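Local atomic coordinates of putative isochorismatase (Bordetella bronchiseptica, PDB entry 3UAO), a protein that catalyses, as a maleamate amidohydrolase, the hydrolysis of maleamate to maleate and ammonia during the bacterial breakdown of nicotinate (vitamin B3). Residues A[33-38]-A[210-215]; A[37-42]-A[184-189]. One frame throughout, in Å; residues are numbered along the deposited sequence.

Interaction 1. Residues A[33-38]-A[210-215]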
ATOM      1  N   GLN A  33     -16.162 -23.758 -13.355  1.00 28.08           N
ATOM      2  CA  GLN A  33     -14.786 -23.301 -13.234  1.00 26.49           C
ATOM      3  C   GLN A  33     -14.353 -23.224 -11.796  1.00 24.85           C
ATOM      4  O   GLN A  33     -13.247 -22.814 -11.513  1.00 23.86           O
ATOM      5  CB  GLN A  33     -14.630 -21.950 -13.899  1.00 26.26           C
ATOM      6  CG  GLN A  33     -14.872 -21.992 -15.362  1.00 25.49           C
ATOM      7  CD  GLN A  33     -14.864 -20.627 -15.926  1.00 24.26           C
ATOM      8  OE1 GLN A  33     -14.753 -19.647 -15.183  1.00 23.65           O
ATOM      9  NE2 GLN A  33     -15.003 -20.532 -17.233  1.00 23.06           N
ATOM     10  N   GLY A  34     -15.253 -23.603 -10.897  1.00 23.99           N
ATOM     11  CA  GLY A  34     -14.934 -23.843  -9.516  1.00 23.11           C
ATOM     12  C   GLY A  34     -14.969 -22.603  -8.664  1.00 22.07           C
ATOM     13  O   GLY A  34     -14.267 -22.533  -7.672  1.00 21.53           O
ATOM     14  N   PHE A  35     -15.820 -21.647  -9.038  1.00 21.97           N
ATOM     15  CA  PHE A  35     -16.127 -20.481  -8.217  1.00 20.88           C
ATOM     16  C   PHE A  35     -17.020 -20.816  -7.020  1.00 21.40           C
ATOM     17  O   PHE A  35     -17.634 -21.884  -6.947  1.00 21.87           O
ATOM     18  CB  PHE A  35     -16.763 -19.368  -9.073  1.00 20.82           C
ATOM     19  CG  PHE A  35     -15.767 -18.636  -9.932  1.00 19.91           C
ATOM     20  CD1 PHE A  35     -15.113 -17.518  -9.453  1.00 17.76           C
ATOM     21  CD2 PHE A  35     -15.436 -19.111 -11.180  1.00 20.16           C
ATOM     22  CE1 PHE A  35     -14.165 -16.895 -10.200  1.00 17.83           C
ATOM     23  CE2 PHE A  35     -14.517 -18.456 -11.941  1.00 21.44           C
ATOM     24  CZ  PHE A  35     -13.882 -17.355 -11.448  1.00 20.47           C
ATOM     25  N   GLY A  36     -17.047 -19.893  -6.071  1.00 20.99           N
ATOM     26  CA  GLY A  36     -17.930 -19.969  -4.944  1.00 21.21           C
ATOM     27  C   GLY A  36     -17.636 -21.062  -3.948  1.00 22.24           C
ATOM     28  O   GLY A  36     -18.571 -21.503  -3.264  1.00 23.33           O
ATOM     29  N   ALA A  37     -16.376 -21.510  -3.837  1.00 21.85           N
ATOM     30  CA  ALA A  37     -16.031 -22.511  -2.820  1.00 21.78           C
ATOM     31  C   ALA A  37     -16.189 -21.875  -1.439  1.00 21.77           C
ATOM     32  O   ALA A  37     -16.134 -20.640  -1.301  1.00 20.65           O
ATOM     33  CB  ALA A  37     -14.604 -23.044  -2.996  1.00 22.02           C
ATOM     34  N   ALA A  38     -16.375 -22.726  -0.428  1.00 21.57           N
ATOM     35  CA  ALA A  38     -16.643 -22.274   0.896  1.00 21.18           C
ATOM     36  C   ALA A  38     -15.359 -21.671   1.436  1.00 20.94           C
ATOM     37  O   ALA A  38     -14.268 -22.205   1.177  1.00 20.97           O
ATOM     38  CB  ALA A  38     -17.113 -23.440   1.775  1.00 22.06           C
ATOM     39  N   ARG A 210     -19.876 -13.480  -2.910  1.00 14.60           N
ATOM     40  CA  ARG A 210     -20.047 -14.918  -2.677  1.00 15.68           C
ATOM     41  C   ARG A 210     -19.237 -15.791  -3.646  1.00 15.25           C
ATOM     42  O   ARG A 210     -18.772 -16.851  -3.298  1.00 14.78           O
ATOM     43  CB  ARG A 210     -21.515 -15.258  -2.876  1.00 17.68           C
ATOM     44  CG  ARG A 210     -22.013 -16.566  -2.281  1.00 23.05           C
ATOM     45  CD  ARG A 210     -23.558 -16.661  -2.429  1.00 31.17           C
ATOM     46  NE  ARG A 210     -24.087 -16.613  -3.830  1.00 37.28           N
ATOM     47  CZ  ARG A 210     -24.225 -17.662  -4.673  1.00 40.86           C
ATOM     48  NH1 ARG A 210     -23.852 -18.906  -4.327  1.00 42.04           N
ATOM     49  NH2 ARG A 210     -24.744 -17.468  -5.886  1.00 40.44           N
ATOM     50  N   GLN A 211     -19.069 -15.347  -4.885  1.00 14.97           N
ATOM     51  CA  GLN A 211     -18.521 -16.224  -5.902  1.00 14.79           C
ATOM     52  C   GLN A 211     -17.029 -16.232  -5.812  1.00 14.37           C
ATOM     53  O   GLN A 211     -16.406 -17.206  -6.148  1.00 15.06           O
ATOM     54  CB  GLN A 211     -18.983 -15.772  -7.253  1.00 14.93           C
ATOM     55  CG  GLN A 211     -19.390 -16.831  -8.219  1.00 17.91           C
ATOM     56  CD  GLN A 211     -20.459 -17.810  -7.755  1.00 21.46           C
ATOM     57  OE1 GLN A 211     -21.522 -17.424  -7.273  1.00 21.07           O
ATOM     58  NE2 GLN A 211     -20.180 -19.103  -7.932  1.00 21.32           N
ATOM     59  N   LYS A 212     -16.452 -15.157  -5.283  1.00 14.18           N
ATOM     60  CA  LYS A 212     -15.040 -14.849  -5.472  1.00 12.78           C
ATOM     61  C   LYS A 212     -14.237 -14.382  -4.241  1.00 12.75           C
ATOM     62  O   LYS A 212     -13.016 -14.528  -4.206  1.00 14.63           O
ATOM     63  CB  LYS A 212     -14.962 -13.752  -6.532  1.00 12.68           C
ATOM     64  CG  LYS A 212     -15.366 -14.163  -7.968  1.00 11.45           C
ATOM     65  CD  LYS A 212     -15.585 -12.911  -8.828  1.00 11.49           C
ATOM     66  CE  LYS A 212     -16.008 -13.223 -10.259  1.00 11.55           C
ATOM     67  NZ  LYS A 212     -16.185 -12.002 -11.089  1.00 11.29           N
ATOM     68  N   TYR A 213     -14.878 -13.797  -3.252  1.00 11.68           N
ATOM     69  CA  TYR A 213     -14.172 -12.931  -2.323  1.00 10.86           C
ATOM     70  C   TYR A 213     -14.445 -13.126  -0.843  1.00 11.18           C
ATOM     71  O   TYR A 213     -13.677 -12.615  -0.021  1.00 11.23           O
ATOM     72  CB  TYR A 213     -14.512 -11.484  -2.627  1.00 10.75           C
ATOM     73  CG  TYR A 213     -14.188 -11.026  -4.011  1.00 10.11           C
ATOM     74  CD1 TYR A 213     -12.977 -11.331  -4.593  1.00 10.19           C
ATOM     75  CD2 TYR A 213     -15.073 -10.262  -4.721  1.00 10.08           C
ATOM     76  CE1 TYR A 213     -12.687 -10.926  -5.862  1.00 11.94           C
ATOM     77  CE2 TYR A 213     -14.778  -9.840  -5.987  1.00 10.71           C
ATOM     78  CZ  TYR A 213     -13.578 -10.160  -6.556  1.00 11.75           C
ATOM     79  OH  TYR A 213     -13.251  -9.729  -7.847  1.00 15.83           O
ATOM     80  N   ALA A 214     -15.527 -13.805  -0.480  1.00 11.51           N
ATOM     81  CA  ALA A 214     -15.938 -13.831   0.939  1.00 12.69           C
ATOM     82  C   ALA A 214     -16.832 -14.994   1.265  1.00 13.63           C
ATOM     83  O   ALA A 214     -17.465 -15.579   0.394  1.00 13.91           O
ATOM     84  CB  ALA A 214     -16.638 -12.539   1.326  1.00 12.05           C
ATOM     85  N   ALA A 215     -16.852 -15.341   2.539  1.00 14.83           N
ATOM     86  CA  ALA A 215     -17.983 -16.107   3.087  1.00 15.61           C
ATOM     87  C   ALA A 215     -19.110 -15.079   3.296  1.00 15.64           C
ATOM     88  O   ALA A 215     -18.881 -13.960   3.753  1.00 14.95           O
ATOM     89  CB  ALA A 215     -17.602 -16.812   4.396  1.00 14.97           C
TER
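G36 and F35 meet Q211 and K212 where the loop that follows helix 28-32 passes the last turn of helix 199-212 around R210-K212. Helix 28-32 gives way at G34, in a Schellman motif, to the chain that presents F35 and G36. The dense part lies around one carbonyl. G36 N donates to Q211 O over 2.8 Å, bent to 142° at the hydrogen, and the donor stands 23° from the carbonyl plane. At this bond the backbones lie only 3.9 Å apart, G36 CA to Q211 CA; a side chain on G36 would run into Q211 NE2.

The F35 ring completes the dense part. Its CG is anti to the carbonyl carbon (chi1 -76°), which places the ring beside Q211 O and K212 CG. CD1 approaches Q211 O at 3.6 Å, the oxygen lying at the ring edge in its plane, where the aryl C-H bonds carry slight positive charge. K212 CG lies 3.7 Å from both F35 CD1 and F35 CE1, the two side chains crossing at a slant. The Q211 chain folds at chi2, bringing NE2 to 3.6 Å from F35 CB. Y30 of helix 28-32 adds an edge-to-face stack on F35.

The looser side lies around R210, whose exposed side chain stays clear of segment 33-38; its part is played by R210 O, 3.6 Å from G36 CA. K108 of a second subunit donates from NZ to R210 O, A37 O and A214 O. The contact, just 226 Å² in all, thus rests on one backbone bond and the edge of the F35 ring. The shared ammonium partner is consistent with the loop, the R210-A214 backbone and the subunit interface being held together, its positive charge probably offsetting the partial negative charge of the gathered carbonyls.

Interaction 2. Residues A[37-42]-A[184-189]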
ATOM      1  N   ALA A  37     -16.376 -21.510  -3.837  1.00 21.85           N
ATOM      2  CA  ALA A  37     -16.031 -22.511  -2.820  1.00 21.78           C
ATOM      3  C   ALA A  37     -16.189 -21.875  -1.439  1.00 21.77           C
ATOM      4  O   ALA A  37     -16.134 -20.640  -1.301  1.00 20.65           O
ATOM      5  CB  ALA A  37     -14.604 -23.044  -2.996  1.00 22.02           C
ATOM      6  N   ALA A  38     -16.375 -22.726  -0.428  1.00 21.57           N
ATOM      7  CA  ALA A  38     -16.643 -22.274   0.896  1.00 21.18           C
ATOM      8  C   ALA A  38     -15.359 -21.671   1.436  1.00 20.94           C
ATOM      9  O   ALA A  38     -14.268 -22.205   1.177  1.00 20.97           O
ATOM     10  CB  ALA A  38     -17.113 -23.440   1.775  1.00 22.06           C
ATOM     11  N   LEU A  39     -15.504 -20.560   2.166  1.00 19.91           N
ATOM     12  CA  LEU A  39     -14.415 -19.972   2.940  1.00 19.45           C
ATOM     13  C   LEU A  39     -14.556 -20.367   4.424  1.00 20.44           C
ATOM     14  O   LEU A  39     -15.304 -19.723   5.202  1.00 20.37           O
ATOM     15  CB  LEU A  39     -14.382 -18.444   2.771  1.00 17.94           C
ATOM     16  CG  LEU A  39     -13.226 -17.669   3.450  1.00 18.62           C
ATOM     17  CD1 LEU A  39     -11.856 -18.337   3.244  1.00 17.60           C
ATOM     18  CD2 LEU A  39     -13.161 -16.227   2.959  1.00 17.26           C
ATOM     19  N   PRO A  40     -13.837 -21.422   4.841  1.00 21.47           N
ATOM     20  CA  PRO A  40     -13.893 -21.826   6.245  1.00 22.20           C
ATOM     21  C   PRO A  40     -13.635 -20.633   7.153  1.00 21.43           C
ATOM     22  O   PRO A  40     -12.777 -19.822   6.849  1.00 20.63           O
ATOM     23  CB  PRO A  40     -12.742 -22.854   6.362  1.00 23.18           C
ATOM     24  CG  PRO A  40     -12.609 -23.415   4.988  1.00 23.09           C
ATOM     25  CD  PRO A  40     -12.886 -22.254   4.077  1.00 22.60           C
ATOM     26  N   LEU A  41     -14.382 -20.526   8.244  1.00 21.84           N
ATOM     27  CA  LEU A  41     -14.188 -19.432   9.195  1.00 21.84           C
ATOM     28  C   LEU A  41     -13.073 -19.762  10.140  1.00 23.20           C
ATOM     29  O   LEU A  41     -12.855 -20.932  10.432  1.00 24.65           O
ATOM     30  CB  LEU A  41     -15.451 -19.200   9.998  1.00 21.91           C
ATOM     31  CG  LEU A  41     -16.451 -18.230   9.411  1.00 19.67           C
ATOM     32  CD1 LEU A  41     -16.483 -18.255   7.893  1.00 18.59           C
ATOM     33  CD2 LEU A  41     -17.796 -18.518  10.033  1.00 18.62           C
ATOM     34  N   LYS A  42     -12.395 -18.733  10.653  1.00 24.29           N
ATOM     35  CA  LYS A  42     -11.229 -18.927  11.525  1.00 24.84           C
ATOM     36  C   LYS A  42     -10.919 -17.732  12.446  1.00 24.87           C
ATOM     37  O   LYS A  42     -10.698 -16.616  11.993  1.00 24.35           O
ATOM     38  CB  LYS A  42     -10.011 -19.201  10.649  1.00 25.64           C
ATOM     39  CG  LYS A  42      -8.893 -19.946  11.332  1.00 26.82           C
ATOM     40  CD  LYS A  42      -7.588 -19.708  10.604  1.00 28.28           C
ATOM     41  CE  LYS A  42      -6.371 -20.315  11.353  1.00 29.42           C
ATOM     42  NZ  LYS A  42      -5.127 -19.890  10.679  1.00 23.98           N
ATOM     43  N   GLY A 184      -5.040 -10.551   3.154  1.00 12.27           N
ATOM     44  CA  GLY A 184      -4.845 -11.751   3.952  1.00 11.92           C
ATOM     45  C   GLY A 184      -5.881 -12.133   4.995  1.00 12.23           C
ATOM     46  O   GLY A 184      -5.648 -13.064   5.765  1.00 12.87           O
ATOM     47  N   PHE A 185      -7.037 -11.462   5.015  1.00 12.18           N
ATOM     48  CA  PHE A 185      -8.119 -11.767   5.982  1.00 11.77           C
ATOM     49  C   PHE A 185      -9.285 -12.518   5.319  1.00 12.04           C
ATOM     50  O   PHE A 185      -9.632 -12.279   4.182  1.00 12.69           O
ATOM     51  CB  PHE A 185      -8.603 -10.477   6.677  1.00 11.03           C
ATOM     52  CG  PHE A 185      -7.465  -9.604   7.176  1.00 11.53           C
ATOM     53  CD1 PHE A 185      -6.762  -9.932   8.311  1.00 13.81           C
ATOM     54  CD2 PHE A 185      -7.084  -8.495   6.489  1.00 14.15           C
ATOM     55  CE1 PHE A 185      -5.681  -9.188   8.763  1.00 13.38           C
ATOM     56  CE2 PHE A 185      -6.018  -7.707   6.949  1.00 14.82           C
ATOM     57  CZ  PHE A 185      -5.315  -8.070   8.094  1.00 14.39           C
ATOM     58  N   ARG A 186      -9.927 -13.415   6.045  1.00 13.04           N
ATOM     59  CA  ARG A 186     -11.095 -14.130   5.498  1.00 13.34           C
ATOM     60  C   ARG A 186     -12.251 -13.190   5.727  1.00 14.24           C
ATOM     61  O   ARG A 186     -12.579 -12.939   6.901  1.00 14.52           O
ATOM     62  CB  ARG A 186     -11.307 -15.446   6.239  1.00 12.94           C
ATOM     63  CG  ARG A 186     -10.149 -16.426   6.015  1.00 13.71           C
ATOM     64  CD  ARG A 186     -10.009 -17.446   7.122  1.00 15.20           C
ATOM     65  NE  ARG A 186      -8.828 -18.265   6.920  1.00 15.76           N
ATOM     66  CZ  ARG A 186      -8.827 -19.515   6.464  1.00 18.14           C
ATOM     67  NH1 ARG A 186      -9.942 -20.166   6.169  1.00 19.50           N
ATOM     68  NH2 ARG A 186      -7.680 -20.145   6.320  1.00 17.79           N
ATOM     69  N   PRO A 187     -12.830 -12.612   4.641  1.00 13.83           N
ATOM     70  CA  PRO A 187     -13.985 -11.766   4.876  1.00 14.11           C
ATOM     71  C   PRO A 187     -15.256 -12.591   5.071  1.00 14.94           C
ATOM     72  O   PRO A 187     -15.475 -13.593   4.370  1.00 15.08           O
ATOM     73  CB  PRO A 187     -14.095 -10.901   3.586  1.00 14.05           C
ATOM     74  CG  PRO A 187     -12.864 -11.310   2.698  1.00 15.31           C
ATOM     75  CD  PRO A 187     -12.488 -12.681   3.206  1.00 14.37           C
ATOM     76  N   LEU A 188     -16.080 -12.164   6.037  1.00 15.33           N
ATOM     77  CA  LEU A 188     -17.401 -12.719   6.274  1.00 15.12           C
ATOM     78  C   LEU A 188     -18.398 -11.570   6.077  1.00 15.07           C
ATOM     79  O   LEU A 188     -18.592 -10.727   6.965  1.00 13.78           O
ATOM     80  CB  LEU A 188     -17.486 -13.267   7.703  1.00 15.62           C
ATOM     81  CG  LEU A 188     -18.540 -14.333   8.028  1.00 17.01           C
ATOM     82  CD1 LEU A 188     -18.395 -14.792   9.474  1.00 12.19           C
ATOM     83  CD2 LEU A 188     -19.968 -13.882   7.716  1.00 15.23           C
ATOM     84  N   VAL A 189     -19.022 -11.527   4.904  1.00 15.12           N
ATOM     85  CA  VAL A 189     -19.986 -10.479   4.598  1.00 15.13           C
ATOM     86  C   VAL A 189     -21.356 -10.796   5.215  1.00 16.53           C
ATOM     87  O   VAL A 189     -22.012 -11.768   4.865  1.00 18.10           O
ATOM     88  CB  VAL A 189     -20.092 -10.226   3.100  1.00 15.24           C
ATOM     89  CG1 VAL A 189     -21.091  -9.095   2.824  1.00 14.56           C
ATOM     90  CG2 VAL A 189     -18.694  -9.867   2.556  1.00 13.06           C
TER
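R186 reaches from the start of strand 186-195 to the loop at P40 and makes the sole hydrogen bond of the contact. NH1 donates to P40 O at 2.9 Å with an angle of 149° at the hydrogen. The oxygen sits at the guanidinium edge, close to its plane, whereas the nitrogen stands above the carbonyl plane, 37° out of it. Because the R186 chain is extended from CG to NE, the planar group is carried out as far as the P40 carbonyl.

Van der Waals cover of the same chain comes from two residues. K42 CB lies over one guanidinium face, 4.0 Å from R186 NE, while L39 CD1 touches R186 CG at 3.8 Å. The two cationic ends do not meet: K42 NZ and R186 NH2 are 5.1 Å apart, so the lysine contributes through its aliphatic part.

Apolar contacts hold the inner side. L39 has CG anti to its own N (chi1 -176°), which directs the branch at the strand: CD2 meets P187 CD at 3.6 Å, the side chains crossing almost perpendicularly. Farther along, L41 CD2 rests on L188 CD1 at 3.8 Å, again nearly at a right angle.

No backbone pairing joins loop and strand. Segment 37-42 runs beside the parallel sheet of this Rossmann-like fold, with L39 and L41 also packing on A215 of strand 215-217, outermost of the sheet within this chain. Strand 186-195 is itself paired to strand 161-167 through R186 and L188, and P187 leans on M181 of helix 174-182.

How the interactions relate
Interactions 1 and 2 share A37 and A38, being successive parts of one loop leading from helix 28-32 toward strand 45-50, and their centres are 10 Å apart. Their partner segments are joined by the sheet: A215 O and V189 N (2.7 Å), and A215 N and P187 O (2.9 Å), are probable hydrogen bonds between parallel strands. Loop 33-42 therefore spans first segment 210-215, then strand 186-195. Both contacts border a second subunit, whose K108 packs on L39 as well. None of these segments contains C172, seen here as S-hydroxycysteine, but Y213 packs on G171 of the second subunit. An acetate about 3 Å from the K212 side chain probably comes from the crystallisation liquor and need not mark a substrate site.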